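PDB 2J8W: cytochrome c' from Rubrivivax gelatinosus, which is a high-spin bacterial c-type cytochrome that binds heme without a sixth iron ligand and is linked to electron transfer, though its exact function is unknown. Local coordinates for residues Gly81-Ala84 and Ala85-Phe89; Lys95-Ala98 and Ala99-Gly103; Asp37-Val40 and Ala41-Ile45. All coordinates share one frame; numbering follows the deposited sequence.

Contact 1: residues Gly81-Ala84 and Ala85-Phe89; sequences GFKA and AADKF. With HEC (heme c), chain C.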
# COMPACT_ATOMS: atom_id res chain seq x y z
N GLY A 81 -22.28 2.65 12.30
CA GLY A 81 -21.26 3.32 13.08
C GLY A 81 -19.93 3.22 12.35
O GLY A 81 -19.18 4.22 12.26
N PHE A 82 -19.64 2.04 11.81
CA PHE A 82 -18.38 1.85 11.08
C PHE A 82 -18.35 2.73 9.84
O PHE A 82 -17.31 3.37 9.53
CB PHE A 82 -18.19 0.38 10.69
CG PHE A 82 -16.78 0.07 10.24
CD1 PHE A 82 -15.74 0.16 11.12
CD2 PHE A 82 -16.53 -0.36 8.95
CE1 PHE A 82 -14.44 -0.11 10.72
CE2 PHE A 82 -15.20 -0.63 8.54
CZ PHE A 82 -14.20 -0.53 9.44
N LYS A 83 -19.45 2.80 9.11
CA LYS A 83 -19.54 3.64 7.89
C LYS A 83 -19.38 5.12 8.23
O LYS A 83 -18.71 5.88 7.49
CB LYS A 83 -20.88 3.40 7.16
CG LYS A 83 -21.17 4.33 6.02
CD LYS A 83 -20.39 4.04 4.78
CE LYS A 83 -20.85 4.93 3.63
NZ LYS A 83 -22.33 5.14 3.63
N ALA A 84 -19.96 5.55 9.35
CA ALA A 84 -19.83 6.95 9.77
C ALA A 84 -18.37 7.25 10.07
O ALA A 84 -17.83 8.32 9.70
CB ALA A 84 -20.73 7.27 11.01
N ALA A 85 -17.72 6.31 10.73
CA ALA A 85 -16.30 6.46 11.01
C ALA A 85 -15.42 6.53 9.75
O ALA A 85 -14.49 7.33 9.64
CB ALA A 85 -15.81 5.32 11.95
N ALA A 86 -15.74 5.69 8.79
CA ALA A 86 -15.07 5.67 7.49
C ALA A 86 -15.28 6.97 6.74
O ALA A 86 -14.33 7.54 6.17
CB ALA A 86 -15.59 4.49 6.66
N ASP A 87 -16.50 7.47 6.76
CA ASP A 87 -16.80 8.70 6.06
C ASP A 87 -16.14 9.91 6.69
O ASP A 87 -15.72 10.81 5.98
CB ASP A 87 -18.32 8.94 6.06
CG ASP A 87 -19.08 8.01 5.12
OD1 ASP A 87 -18.46 7.37 4.25
OD2 ASP A 87 -20.35 7.98 5.21
N LYS A 88 -16.02 9.93 8.01
CA LYS A 88 -15.32 11.01 8.70
C LYS A 88 -13.84 11.01 8.29
O LYS A 88 -13.25 12.04 8.09
CB LYS A 88 -15.45 10.81 10.21
CG LYS A 88 -14.87 11.92 11.08
CD LYS A 88 -15.02 11.60 12.56
CE LYS A 88 -14.41 12.67 13.40
NZ LYS A 88 -15.33 13.79 13.59
N PHE A 89 -13.25 9.83 8.22
CA PHE A 89 -11.86 9.69 7.75
C PHE A 89 -11.74 10.17 6.31
O PHE A 89 -10.82 10.94 5.98
CB PHE A 89 -11.49 8.22 7.88
CG PHE A 89 -10.13 7.86 7.34
CD1 PHE A 89 -8.98 8.50 7.78
CD2 PHE A 89 -10.02 6.89 6.36
CE1 PHE A 89 -7.75 8.15 7.28
CE2 PHE A 89 -8.75 6.52 5.89
CZ PHE A 89 -7.65 7.15 6.36
FE HEC C . -6.73 1.88 11.45
CHA HEC C . -5.72 -1.37 11.93
CHB HEC C . -3.51 2.88 11.35
CHC HEC C . -7.70 4.93 10.19
CHD HEC C . -9.99 0.86 11.41
NA HEC C . -4.97 0.92 11.58
C1A HEC C . -4.73 -0.41 11.84
C2A HEC C . -3.32 -0.65 11.99
C3A HEC C . -2.70 0.54 11.83
C4A HEC C . -3.73 1.53 11.56
CMA HEC C . -1.20 0.84 11.84
CAA HEC C . -2.67 -2.00 12.29
CBA HEC C . -2.38 -2.77 11.03
CGA HEC C . -1.58 -4.05 11.42
O1A HEC C . -1.08 -4.21 12.58
O2A HEC C . -1.40 -5.02 10.61
NB HEC C . -5.79 3.59 10.82
C1B HEC C . -4.46 3.81 11.02
C2B HEC C . -4.18 5.19 10.74
C3B HEC C . -5.34 5.77 10.40
C4B HEC C . -6.37 4.77 10.43
CMB HEC C . -2.82 5.89 10.87
CAB HEC C . -5.59 7.21 9.99
CBB HEC C . -4.70 7.86 9.08
NC HEC C . -8.44 2.69 10.87
C1C HEC C . -8.67 3.98 10.43
C2C HEC C . -10.08 4.26 10.29
C3C HEC C . -10.73 3.12 10.62
C4C HEC C . -9.73 2.14 11.02
CMC HEC C . -10.66 5.59 9.81
CAC HEC C . -12.27 2.84 10.62
CBC HEC C . -13.12 3.61 9.84
ND HEC C . -7.69 0.06 11.62
C1D HEC C . -9.07 -0.11 11.64
C2D HEC C . -9.38 -1.49 11.94
C3D HEC C . -8.10 -2.16 12.07
C4D HEC C . -7.07 -1.15 11.86
CMD HEC C . -10.76 -2.10 12.07
CAD HEC C . -7.85 -3.62 12.32
CBD HEC C . -7.67 -4.32 10.96
CGD HEC C . -7.50 -5.82 11.17
O1D HEC C . -8.17 -6.59 10.44
O2D HEC C . -6.66 -6.25 12.04
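Lys-83 sends CG anti to its backbone N (chi1 172°) and then bends at chi2 and again at chi4, while Asp-87, one turn on, swings its carboxylate back toward it with chi1 at -73°. The two side chains therefore cross, Asp-87 CG lying near Lys-83 O. It is the methylene part of the lysine that comes closest: Lys-83 CE lies 3.5 Å from Asp-87 OD2 and about as far from OD1, straddled by the carboxylate. The amino group goes past it, leaving a long salt bridge of 3.8 Å between Lys-83 NZ and Asp-87 OD2, a loose electrostatic pairing on the exposed flank of the helix. Beneath it run the i to i+4 backbone bonds of helix 79-102, among them Asp-87 N to Lys-83 O at 2.8 Å.

This helix belongs to the four-helix bundle of cytochrome c', and its other flank forms part of the heme c pocket. Phe-82 and Phe-89, two turns apart, both reach the heme. Phe-82 CE1 approaches the substituent carbon CAC of the heme obliquely at 3.7 Å; the same ring takes edge-to-face contacts with Phe-59 and Phe-126. Between the two phenylalanines, the backbone itself meets the heme, Ala-86 N lying 3.5 Å from heme CBC. Phe-89 turns one ring face toward the porphyrin rim, with heme CHC 4.3 Å above the ring plane and displaced toward the ring's edge, and its CB meets the heme methyl CMC at 3.4 Å.

Contact 2: residues Lys95-Ala98 and Ala99-Gly103; sequences KLDA and AGKTG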
# COMPACT_ATOMS: atom_id res chain seq x y z
N LYS A 95 -9.46 16.87 2.90
CA LYS A 95 -8.84 18.11 3.34
C LYS A 95 -7.32 18.02 3.37
O LYS A 95 -6.64 18.99 3.03
CB LYS A 95 -9.35 18.50 4.71
CG LYS A 95 -10.79 18.86 4.74
CD LYS A 95 -11.14 19.32 6.14
CE LYS A 95 -12.27 20.30 6.21
NZ LYS A 95 -12.21 21.01 7.51
N LEU A 96 -6.79 16.88 3.78
CA LEU A 96 -5.36 16.69 3.77
C LEU A 96 -4.81 16.77 2.38
O LEU A 96 -3.80 17.42 2.12
CB LEU A 96 -4.99 15.35 4.41
CG LEU A 96 -3.50 15.06 4.63
CD1 LEU A 96 -2.87 16.00 5.67
CD2 LEU A 96 -3.31 13.57 5.01
N ASP A 97 -5.48 16.11 1.44
CA ASP A 97 -5.07 16.11 0.02
C ASP A 97 -5.03 17.58 -0.49
O ASP A 97 -4.07 18.02 -1.10
CB ASP A 97 -6.08 15.20 -0.76
CG ASP A 97 -5.78 14.99 -2.25
OD1 ASP A 97 -5.67 15.97 -2.95
OD2 ASP A 97 -5.81 13.83 -2.71
N ALA A 98 -6.09 18.34 -0.21
CA ALA A 98 -6.16 19.72 -0.65
C ALA A 98 -5.01 20.53 -0.05
O ALA A 98 -4.39 21.37 -0.71
CB ALA A 98 -7.52 20.31 -0.29
N ALA A 99 -4.74 20.29 1.22
CA ALA A 99 -3.67 20.99 1.92
C ALA A 99 -2.31 20.68 1.30
O ALA A 99 -1.46 21.56 1.18
CB ALA A 99 -3.69 20.66 3.39
N GLY A 100 -2.06 19.42 0.96
CA GLY A 100 -0.81 19.04 0.32
C GLY A 100 -0.59 19.79 -0.97
O GLY A 100 0.52 20.16 -1.30
N LYS A 101 -1.65 20.02 -1.72
CA LYS A 101 -1.55 20.74 -2.99
C LYS A 101 -1.28 22.22 -2.76
O LYS A 101 -0.65 22.85 -3.62
CB LYS A 101 -2.84 20.48 -3.79
CG LYS A 101 -2.91 19.02 -4.31
CD LYS A 101 -4.26 18.67 -4.84
CE LYS A 101 -4.28 17.28 -5.48
NZ LYS A 101 -5.68 16.81 -5.56
N THR A 102 -1.76 22.82 -1.69
CA THR A 102 -1.44 24.24 -1.45
C THR A 102 -0.03 24.45 -0.95
O THR A 102 0.54 25.53 -1.13
CB THR A 102 -2.37 24.90 -0.44
OG1 THR A 102 -2.07 24.42 0.88
CG2 THR A 102 -3.85 24.72 -0.78
N GLY A 103 0.52 23.45 -0.24
CA GLY A 103 1.80 23.60 0.45
C GLY A 103 1.76 24.50 1.68
O GLY A 103 2.80 24.79 2.27
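This local contact is an i to i+4 salt bridge, Asp-97 to Lys-101, on the last turns of helix 79-102, just before the chain leaves the helix at Gly-103. Asp-97 OD1 receives Lys-101 NZ at 2.7 Å through its syn lone pair. Lys-101 CG stands anti to its carbonyl carbon (chi1 -71°) and the chain runs extended from there, passing over Asp-97 O to bring NZ to the carboxylate. Asp-97 OD2 is held by Ser-49 OG, so both oxygens are engaged and the group's rotation is restrained.

At the end of the helix Thr-102 folds OG1 back onto Ala-99 O, 2.9 Å away, and the same carbonyl accepts Gly-103 N at 3.1 Å. Two donors thus grip this oxygen just where Gly-103, with a phi of 72°, leaves the helical path. Thr-102 OG1 is also bonded to Asp-104 N, joining the helix end to the turn that follows.

Lys-95 points elsewhere, to a salt bridge with Glu-114 of helix 105-126. Leu-96 lies between two helices, packing on Ala-111 and Val-112 of helix 105-126 and on Ile-45 and Val-48 of helix 38-52.

Contact 3: residues Asp37-Val40 and Ala41-Ile45; sequences DAKV and AAENI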
# COMPACT_ATOMS: atom_id res chain seq x y z
N ASP A 37 9.26 20.36 4.28
CA ASP A 37 9.58 20.38 2.86
C ASP A 37 8.24 20.13 2.18
O ASP A 37 7.66 19.04 2.29
CB ASP A 37 10.60 19.30 2.57
CG ASP A 37 10.98 19.21 1.11
OD1 ASP A 37 10.11 19.24 0.26
OD2 ASP A 37 12.17 18.98 0.84
N ALA A 38 7.71 21.17 1.52
CA ALA A 38 6.38 21.09 0.94
C ALA A 38 6.26 20.02 -0.13
O ALA A 38 5.22 19.36 -0.26
CB ALA A 38 5.95 22.47 0.38
N LYS A 39 7.33 19.83 -0.90
CA LYS A 39 7.31 18.80 -1.95
C LYS A 39 7.21 17.40 -1.34
O LYS A 39 6.40 16.60 -1.80
CB LYS A 39 8.57 18.94 -2.83
CG LYS A 39 8.69 17.85 -3.88
CD LYS A 39 9.89 18.06 -4.79
CE LYS A 39 10.00 16.98 -5.85
NZ LYS A 39 10.51 15.68 -5.33
N VAL A 40 8.04 17.12 -0.35
CA VAL A 40 8.03 15.82 0.29
C VAL A 40 6.71 15.61 1.05
O VAL A 40 6.09 14.53 0.98
CB VAL A 40 9.27 15.65 1.18
CG1 VAL A 40 9.18 14.36 2.02
CG2 VAL A 40 10.54 15.67 0.30
N ALA A 41 6.23 16.64 1.74
CA ALA A 41 4.93 16.55 2.39
C ALA A 41 3.84 16.22 1.39
O ALA A 41 3.00 15.32 1.63
CB ALA A 41 4.59 17.81 3.16
N ALA A 42 3.85 16.89 0.25
CA ALA A 42 2.85 16.66 -0.76
C ALA A 42 2.93 15.22 -1.28
O ALA A 42 1.90 14.58 -1.54
CB ALA A 42 3.02 17.68 -1.94
N GLU A 43 4.12 14.71 -1.49
CA GLU A 43 4.29 13.34 -1.98
C GLU A 43 3.72 12.33 -0.97
O GLU A 43 3.04 11.37 -1.34
CB GLU A 43 5.76 13.02 -2.26
CG GLU A 43 6.33 13.77 -3.46
CD GLU A 43 7.84 13.67 -3.55
OE1 GLU A 43 8.56 13.27 -2.63
OE2 GLU A 43 8.35 14.11 -4.61
N ASN A 44 4.01 12.52 0.30
CA ASN A 44 3.50 11.62 1.31
C ASN A 44 1.99 11.75 1.47
O ASN A 44 1.31 10.75 1.65
CB ASN A 44 4.25 11.80 2.63
CG ASN A 44 5.62 11.18 2.57
OD1 ASN A 44 5.74 10.01 2.24
ND2 ASN A 44 6.65 11.95 2.90
N ILE A 45 1.47 12.97 1.38
CA ILE A 45 0.04 13.17 1.40
C ILE A 45 -0.67 12.50 0.23
O ILE A 45 -1.70 11.86 0.41
CB ILE A 45 -0.30 14.67 1.47
CG1 ILE A 45 0.04 15.21 2.86
CG2 ILE A 45 -1.75 14.91 1.16
CD1 ILE A 45 -0.04 16.76 2.93
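Lys-39 and Glu-43 form a salt bridge one turn apart in the first turns of helix 38-52, which opens with Asp-37 as its N-cap in this four-helix-bundle cytochrome. Lys-39 is extended as far as CE, with CG anti to the backbone N (chi1 176°), and turns only at chi4 (-76°), the bend that carries NZ over to the acid. Glu-43 comes to meet it with CG beside its own backbone N (chi1 -69°) and an extended chain, its CG resting 3.3 Å from Lys-39 O. Lys-39 NZ donates to Glu-43 OE2 over 2.8 Å, arriving on the syn side but somewhat out of the carboxylate plane. Both residues are exposed, so the bridge lies across the surface of the helix.

The cap itself is made by the carboxylate of Asp-37. OD1 accepts Val-40 N at 3.0 Å in a nearly straight bond, and the donor stands well above the carboxylate plane. This supplies an acceptor to a first-turn amide that has no preceding helical carbonyl. The negative group at this end would also be expected to interact favourably with the helix dipole. Asp-37 still contributes its carbonyl, which takes Ala-41 N at 2.8 Å as the regular i to i+4 pattern begins.

Val-40 and Asn-44 lie side by side and point the same way; Asn-44 packs on helix 5-30. The main polar hold on the buried Asn-44 amide comes from His-22 ND1, bonded to OD1, while Arg-25 and Val-26 pack against the side chain. Its nitrogen turns back along the helix, where Asn-44 ND2 touches the methyl Val-40 CG1 at 3.6 Å.

From the N terminus, contact 3 comes first, at the start of helix 38-52; contact 1 follows near the start of helix 79-102, and contact 2 lies at that helix's far end. Each joins consecutive turns, so none closes a long loop, and they run in series without nesting or crossing. Contacts 1 and 2 share a helix but do not touch, their centres about 21 Å apart: one borders the heme, the other ends the helix. Contacts 2 and 3 meet directly where helices 38-52 and 79-102 pack, Ile-45 CD1 lying 3.5 Å from Gly-100 CA and Ala-42 CB against Gly-100 O. Contacts 1 and 3 lie on opposite sides of the chain's centre.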